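PDB 6WES: Tox3 from Phaeosphaeria nodorum, which acts as a necrotrophic effector, here its C-terminal part, probably the mature toxin left after pro-domain processing, and is probably recognised through host Snn3. Local coordinates for residues I7-R20 / T92-L104. Numbering follows the deposited sequence.
Sequences INFGTRSVHDCRER and TRCLYQLRQPFTL
Phe9 lays its CB against the Phe102 ring, 3.7 Å from CD1. Its own ring, with CG turned beside the backbone N (chi1 -58°), meets Leu104 edge-on, CZ lying 3.8 Å from the methyl CD1. Ile7 CG2 touches the same methyl. Thr11 OG1 lies 3.5 Å from Phe102 CE1, and its methyl CG2 sits 3.3 Å from Gln100 OE1. A bend at chi2 (63°) brings the Gln100 amide beside Thr11, and NE2 donates almost straight (169°) to Pro101 O. The stronger polar partner of Gln100 is Gln123. Water bridges polar atoms of the buried middle. One joins Thr11 OG1 to Pro101 O; another accepts from Ser13 OG and donates to Thr11 O and Gln100 OE1. His15 crosses Leu98 at nearly a right angle, CE1 3.6 Å from CD1. Cys17 SG, disulfide-bonded to Cys146, makes a sulfur-aromatic contact at the edge of the Tyr96 ring, 5.0 Å from its centroid. Tyr96 OH is hydrogen-bonded to Glu129 OE2 and accepts from a water in the ring plane, which accepts from Arg20 NE. Glu19 CB rests on SG of Cys94, which is bonded to Cys131. Strands 2-16 and 92-105 are not sheet neighbours; their facing side chains, with waters, pack inside the antiparallel beta barrel.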
loop_
_atom_site.group_PDB
_atom_site.type_symbol
_atom_site.label_atom_id
_atom_site.label_comp_id
_atom_site.label_asym_id
_atom_site.label_seq_id
_atom_site.Cartn_x
_atom_site.Cartn_y
_atom_site.Cartn_z
ATOM N N ILE A 7 -0.380 11.320 8.403
ATOM C CA ILE A 7 -1.647 10.610 8.411
ATOM C C ILE A 7 -1.335 9.158 8.118
ATOM O O ILE A 7 -0.428 8.846 7.346
ATOM C CB ILE A 7 -2.645 11.205 7.380
ATOM C CG1 ILE A 7 -3.979 10.441 7.379
ATOM C CG2 ILE A 7 -2.069 11.180 5.983
ATOM C CD1 ILE A 7 -4.920 10.810 8.495
ATOM N N ASN A 8 -2.112 8.267 8.707
ATOM C CA ASN A 8 -1.940 6.840 8.518
ATOM C C ASN A 8 -3.137 6.275 7.778
ATOM O O ASN A 8 -4.265 6.744 7.947
ATOM C CB ASN A 8 -1.777 6.127 9.864
ATOM C CG ASN A 8 -0.350 6.208 10.394
ATOM O OD1 ASN A 8 0.358 5.195 10.494
ATOM N ND2 ASN A 8 0.087 7.418 10.711
ATOM N N PHE A 9 -2.885 5.255 6.962
ATOM C CA PHE A 9 -3.924 4.485 6.305
ATOM C C PHE A 9 -3.628 3.003 6.473
ATOM O O PHE A 9 -2.472 2.589 6.640
ATOM C CB PHE A 9 -3.938 4.766 4.793
ATOM C CG PHE A 9 -4.140 6.210 4.447
ATOM C CD1 PHE A 9 -5.306 6.883 4.829
ATOM C CD2 PHE A 9 -3.162 6.917 3.784
ATOM C CE1 PHE A 9 -5.490 8.232 4.515
ATOM C CE2 PHE A 9 -3.350 8.254 3.469
ATOM C CZ PHE A 9 -4.511 8.907 3.824
ATOM N N GLY A 10 -4.678 2.198 6.393
ATOM C CA GLY A 10 -4.490 0.765 6.456
ATOM C C GLY A 10 -5.592 0.055 5.700
ATOM O O GLY A 10 -6.764 0.456 5.770
ATOM N N THR A 11 -5.248 -1.008 4.985
ATOM C CA THR A 11 -6.220 -1.829 4.276
ATOM C C THR A 11 -5.951 -3.296 4.572
ATOM O O THR A 11 -4.805 -3.769 4.461
ATOM C CB THR A 11 -6.167 -1.540 2.777
ATOM O OG1 THR A 11 -6.408 -0.135 2.586
ATOM C CG2 THR A 11 -7.195 -2.367 2.008
ATOM N N ARG A 12 -7.007 -4.011 4.928
ATOM C CA ARG A 12 -6.980 -5.453 5.097
ATOM C C ARG A 12 -7.587 -6.075 3.847
ATOM O O ARG A 12 -8.568 -5.553 3.296
ATOM C CB ARG A 12 -7.829 -5.836 6.325
ATOM C CG ARG A 12 -8.094 -7.331 6.520
ATOM C CD ARG A 12 -8.696 -7.617 7.892
ATOM N NE ARG A 12 -7.782 -7.197 8.956
ATOM C CZ ARG A 12 -8.088 -7.196 10.256
ATOM N NH1 ARG A 12 -9.298 -7.588 10.646
ATOM N NH2 ARG A 12 -7.189 -6.823 11.156
ATOM N N SER A 13 -7.069 -7.223 3.434
ATOM C CA SER A 13 -7.639 -7.896 2.276
ATOM C C SER A 13 -7.500 -9.402 2.432
ATOM O O SER A 13 -6.673 -9.890 3.207
ATOM C CB SER A 13 -6.962 -7.454 0.977
ATOM O OG SER A 13 -5.572 -7.745 0.978
ATOM N N VAL A 14 -8.312 -10.135 1.678
ATOM C CA VAL A 14 -8.285 -11.596 1.656
ATOM C C VAL A 14 -8.239 -12.028 0.195
ATOM O O VAL A 14 -8.993 -11.493 -0.636
ATOM C CB VAL A 14 -9.544 -12.190 2.330
ATOM C CG1 VAL A 14 -9.523 -13.724 2.291
ATOM C CG2 VAL A 14 -9.657 -11.677 3.761
ATOM N N HIS A 15 -7.358 -12.978 -0.120
ATOM C CA HIS A 15 -7.164 -13.448 -1.486
ATOM C C HIS A 15 -7.213 -14.966 -1.555
ATOM O O HIS A 15 -6.809 -15.669 -0.621
ATOM C CB HIS A 15 -5.813 -12.960 -2.038
ATOM C CG HIS A 15 -5.792 -11.486 -2.297
ATOM N ND1 HIS A 15 -5.490 -10.560 -1.323
ATOM C CD2 HIS A 15 -6.115 -10.777 -3.403
ATOM C CE1 HIS A 15 -5.615 -9.337 -1.820
ATOM N NE2 HIS A 15 -5.979 -9.446 -3.089
ATOM N N ASP A 16 -7.659 -15.452 -2.708
ATOM C CA ASP A 16 -7.696 -16.881 -3.004
ATOM C C ASP A 16 -6.787 -17.135 -4.190
ATOM O O ASP A 16 -6.914 -16.487 -5.234
ATOM C CB ASP A 16 -9.132 -17.306 -3.286
ATOM C CG ASP A 16 -10.014 -17.089 -2.096
ATOM O OD1 ASP A 16 -9.601 -17.412 -0.965
ATOM O OD2 ASP A 16 -11.151 -16.578 -2.277
ATOM N N CYS A 17 -5.836 -18.032 -4.005
ATOM C CA CYS A 17 -4.812 -18.285 -5.005
ATOM C C CYS A 17 -4.893 -19.744 -5.444
ATOM O O CYS A 17 -5.723 -20.516 -4.949
ATOM C CB CYS A 17 -3.425 -17.935 -4.450
ATOM S SG CYS A 17 -3.204 -16.170 -3.980
ATOM N N ARG A 18 -4.011 -20.129 -6.378
ATOM C CA ARG A 18 -4.128 -21.470 -6.953
ATOM C C ARG A 18 -3.812 -22.548 -5.927
ATOM O O ARG A 18 -4.459 -23.601 -5.910
ATOM C CB ARG A 18 -3.256 -21.636 -8.204
ATOM C CG ARG A 18 -3.415 -23.040 -8.814
ATOM C CD ARG A 18 -2.932 -23.123 -10.246
ATOM N NE ARG A 18 -3.580 -22.131 -11.105
ATOM C CZ ARG A 18 -3.311 -21.992 -12.402
ATOM N NH1 ARG A 18 -2.419 -22.791 -12.987
ATOM N NH2 ARG A 18 -3.931 -21.060 -13.112
ATOM N N GLU A 19 -2.803 -22.327 -5.084
ATOM C CA GLU A 19 -2.370 -23.344 -4.135
ATOM C C GLU A 19 -2.894 -23.139 -2.725
ATOM O O GLU A 19 -2.894 -24.095 -1.945
ATOM C CB GLU A 19 -0.839 -23.431 -4.081
ATOM C CG GLU A 19 -0.216 -23.897 -5.379
ATOM C CD GLU A 19 -0.620 -25.301 -5.743
ATOM O OE1 GLU A 19 -0.757 -26.139 -4.825
ATOM O OE2 GLU A 19 -0.830 -25.552 -6.948
ATOM N N ARG A 20 -3.347 -21.936 -2.381
ATOM C CA ARG A 20 -3.800 -21.637 -1.031
ATOM C C ARG A 20 -4.898 -20.589 -1.113
ATOM O O ARG A 20 -4.787 -19.637 -1.891
ATOM C CB ARG A 20 -2.666 -21.075 -0.170
ATOM C CG ARG A 20 -3.108 -20.822 1.253
ATOM C CD ARG A 20 -1.956 -20.468 2.133
ATOM N NE ARG A 20 -0.837 -21.391 1.944
ATOM C CZ ARG A 20 -0.287 -22.116 2.915
ATOM N NH1 ARG A 20 -0.739 -22.015 4.161
ATOM N NH2 ARG A 20 0.724 -22.932 2.641
ATOM N N THR A 92 5.674 -27.923 -1.263
ATOM C CA THR A 92 5.278 -26.864 -2.182
ATOM C C THR A 92 5.613 -25.539 -1.518
ATOM O O THR A 92 5.118 -25.241 -0.425
ATOM C CB THR A 92 3.783 -26.928 -2.475
ATOM O OG1 THR A 92 3.480 -28.210 -3.032
ATOM C CG2 THR A 92 3.394 -25.834 -3.478
ATOM N N ARG A 93 6.458 -24.748 -2.159
ATOM C CA ARG A 93 6.834 -23.449 -1.632
ATOM C C ARG A 93 6.332 -22.370 -2.572
ATOM O O ARG A 93 6.551 -22.443 -3.787
ATOM C CB ARG A 93 8.346 -23.350 -1.471
ATOM C CG ARG A 93 8.909 -24.476 -0.613
ATOM C CD ARG A 93 10.288 -24.149 -0.086
ATOM N NE ARG A 93 10.255 -23.015 0.828
ATOM C CZ ARG A 93 11.317 -22.568 1.488
ATOM N NH1 ARG A 93 12.491 -23.165 1.333
ATOM N NH2 ARG A 93 11.201 -21.521 2.296
ATOM N N CYS A 94 5.640 -21.386 -2.011
ATOM C CA CYS A 94 4.995 -20.356 -2.812
ATOM C C CYS A 94 5.449 -18.985 -2.360
ATOM O O CYS A 94 5.451 -18.686 -1.164
ATOM C CB CYS A 94 3.472 -20.431 -2.665
ATOM S SG CYS A 94 2.764 -22.012 -3.230
ATOM N N LEU A 95 5.754 -18.135 -3.319
ATOM C CA LEU A 95 6.031 -16.734 -3.059
ATOM C C LEU A 95 4.819 -15.917 -3.482
ATOM O O LEU A 95 4.266 -16.134 -4.562
ATOM C CB LEU A 95 7.248 -16.286 -3.871
ATOM C CG LEU A 95 7.597 -14.817 -3.643
ATOM C CD1 LEU A 95 8.025 -14.535 -2.214
ATOM C CD2 LEU A 95 8.673 -14.389 -4.611
ATOM N N TYR A 96 4.415 -14.995 -2.634
ATOM C CA TYR A 96 3.253 -14.146 -2.857
ATOM C C TYR A 96 3.686 -12.698 -2.871
ATOM O O TYR A 96 4.580 -12.303 -2.119
ATOM C CB TYR A 96 2.239 -14.301 -1.728
ATOM C CG TYR A 96 1.682 -15.678 -1.726
ATOM C CD1 TYR A 96 0.565 -15.994 -2.484
ATOM C CD2 TYR A 96 2.295 -16.676 -0.977
ATOM C CE1 TYR A 96 0.072 -17.294 -2.507
ATOM C CE2 TYR A 96 1.831 -17.950 -1.002
ATOM C CZ TYR A 96 0.720 -18.248 -1.771
ATOM O OH TYR A 96 0.265 -19.547 -1.795
ATOM N N GLN A 97 3.048 -11.914 -3.721
ATOM C CA GLN A 97 3.249 -10.474 -3.729
ATOM C C GLN A 97 1.895 -9.780 -3.728
ATOM O O GLN A 97 1.069 -10.012 -4.629
ATOM C CB GLN A 97 4.031 -10.070 -4.962
ATOM C CG GLN A 97 4.342 -8.581 -4.980
ATOM C CD GLN A 97 5.335 -8.263 -6.062
ATOM O OE1 GLN A 97 4.953 -7.876 -7.170
ATOM N NE2 GLN A 97 6.618 -8.431 -5.751
ATOM N N LEU A 98 1.675 -8.945 -2.723
ATOM C CA LEU A 98 0.452 -8.168 -2.575
ATOM C C LEU A 98 0.746 -6.739 -3.003
ATOM O O LEU A 98 1.760 -6.154 -2.591
ATOM C CB LEU A 98 0.026 -8.185 -1.112
ATOM C CG LEU A 98 -1.173 -7.320 -0.731
ATOM C CD1 LEU A 98 -2.422 -7.727 -1.548
ATOM C CD2 LEU A 98 -1.416 -7.485 0.744
ATOM N N ARG A 99 -0.085 -6.216 -3.890
ATOM C CA ARG A 99 0.079 -4.869 -4.430
ATOM C C ARG A 99 -1.133 -4.058 -3.982
ATOM O O ARG A 99 -2.256 -4.269 -4.466
ATOM C CB ARG A 99 0.200 -4.930 -5.947
ATOM C CG ARG A 99 1.368 -5.796 -6.398
ATOM C CD ARG A 99 1.492 -5.897 -7.908
ATOM N NE ARG A 99 2.473 -6.918 -8.251
ATOM C CZ ARG A 99 2.531 -7.540 -9.428
ATOM N NH1 ARG A 99 1.678 -7.208 -10.400
ATOM N NH2 ARG A 99 3.455 -8.459 -9.632
ATOM N N GLN A 100 -0.924 -3.149 -3.045
ATOM C CA GLN A 100 -2.016 -2.456 -2.359
ATOM C C GLN A 100 -1.957 -0.958 -2.632
ATOM O O GLN A 100 -1.043 -0.274 -2.127
ATOM C CB GLN A 100 -1.902 -2.748 -0.866
ATOM C CG GLN A 100 -2.894 -1.997 0.030
ATOM C CD GLN A 100 -4.324 -2.366 -0.281
ATOM O OE1 GLN A 100 -4.771 -3.467 0.049
ATOM N NE2 GLN A 100 -5.059 -1.455 -0.924
ATOM N N PRO A 101 -2.869 -0.392 -3.415
ATOM C CA PRO A 101 -2.862 1.059 -3.648
ATOM C C PRO A 101 -3.375 1.828 -2.444
ATOM O O PRO A 101 -4.201 1.335 -1.667
ATOM C CB PRO A 101 -3.824 1.251 -4.828
ATOM C CG PRO A 101 -4.095 -0.109 -5.378
ATOM C CD PRO A 101 -3.861 -1.092 -4.252
ATOM N N PHE A 102 -2.871 3.060 -2.306
ATOM C CA PHE A 102 -3.401 4.048 -1.367
ATOM C C PHE A 102 -3.439 5.399 -2.062
ATOM O O PHE A 102 -2.569 5.706 -2.878
ATOM C CB PHE A 102 -2.517 4.207 -0.116
ATOM C CG PHE A 102 -2.484 2.992 0.775
ATOM C CD1 PHE A 102 -3.478 2.807 1.721
ATOM C CD2 PHE A 102 -1.461 2.043 0.665
ATOM C CE1 PHE A 102 -3.479 1.696 2.543
ATOM C CE2 PHE A 102 -1.437 0.909 1.495
ATOM C CZ PHE A 102 -2.448 0.750 2.432
ATOM N N THR A 103 -4.454 6.198 -1.749
ATOM C CA THR A 103 -4.608 7.516 -2.344
ATOM C C THR A 103 -4.804 8.528 -1.232
ATOM O O THR A 103 -5.583 8.294 -0.306
ATOM C CB THR A 103 -5.783 7.573 -3.320
ATOM O OG1 THR A 103 -5.522 6.679 -4.408
ATOM C CG2 THR A 103 -6.029 8.992 -3.856
ATOM N N LEU A 104 -4.089 9.633 -1.337
ATOM C CA LEU A 104 -4.209 10.775 -0.447
ATOM C C LEU A 104 -4.962 11.849 -1.220
ATOM O O LEU A 104 -4.504 12.269 -2.292
ATOM C CB LEU A 104 -2.788 11.233 -0.114
ATOM C CG LEU A 104 -2.509 12.373 0.833
ATOM C CD1 LEU A 104 -3.007 12.067 2.220
ATOM C CD2 LEU A 104 -1.010 12.619 0.830
HETATM O O HOH W 1 -6.362 1.414 0.278
HETATM O O HOH W 2 -4.390 -5.406 1.974
HETATM O O HOH W 3 0.936 -21.649 -0.116
HETATM O O HOH W 4 2.455 -23.666 -0.311
#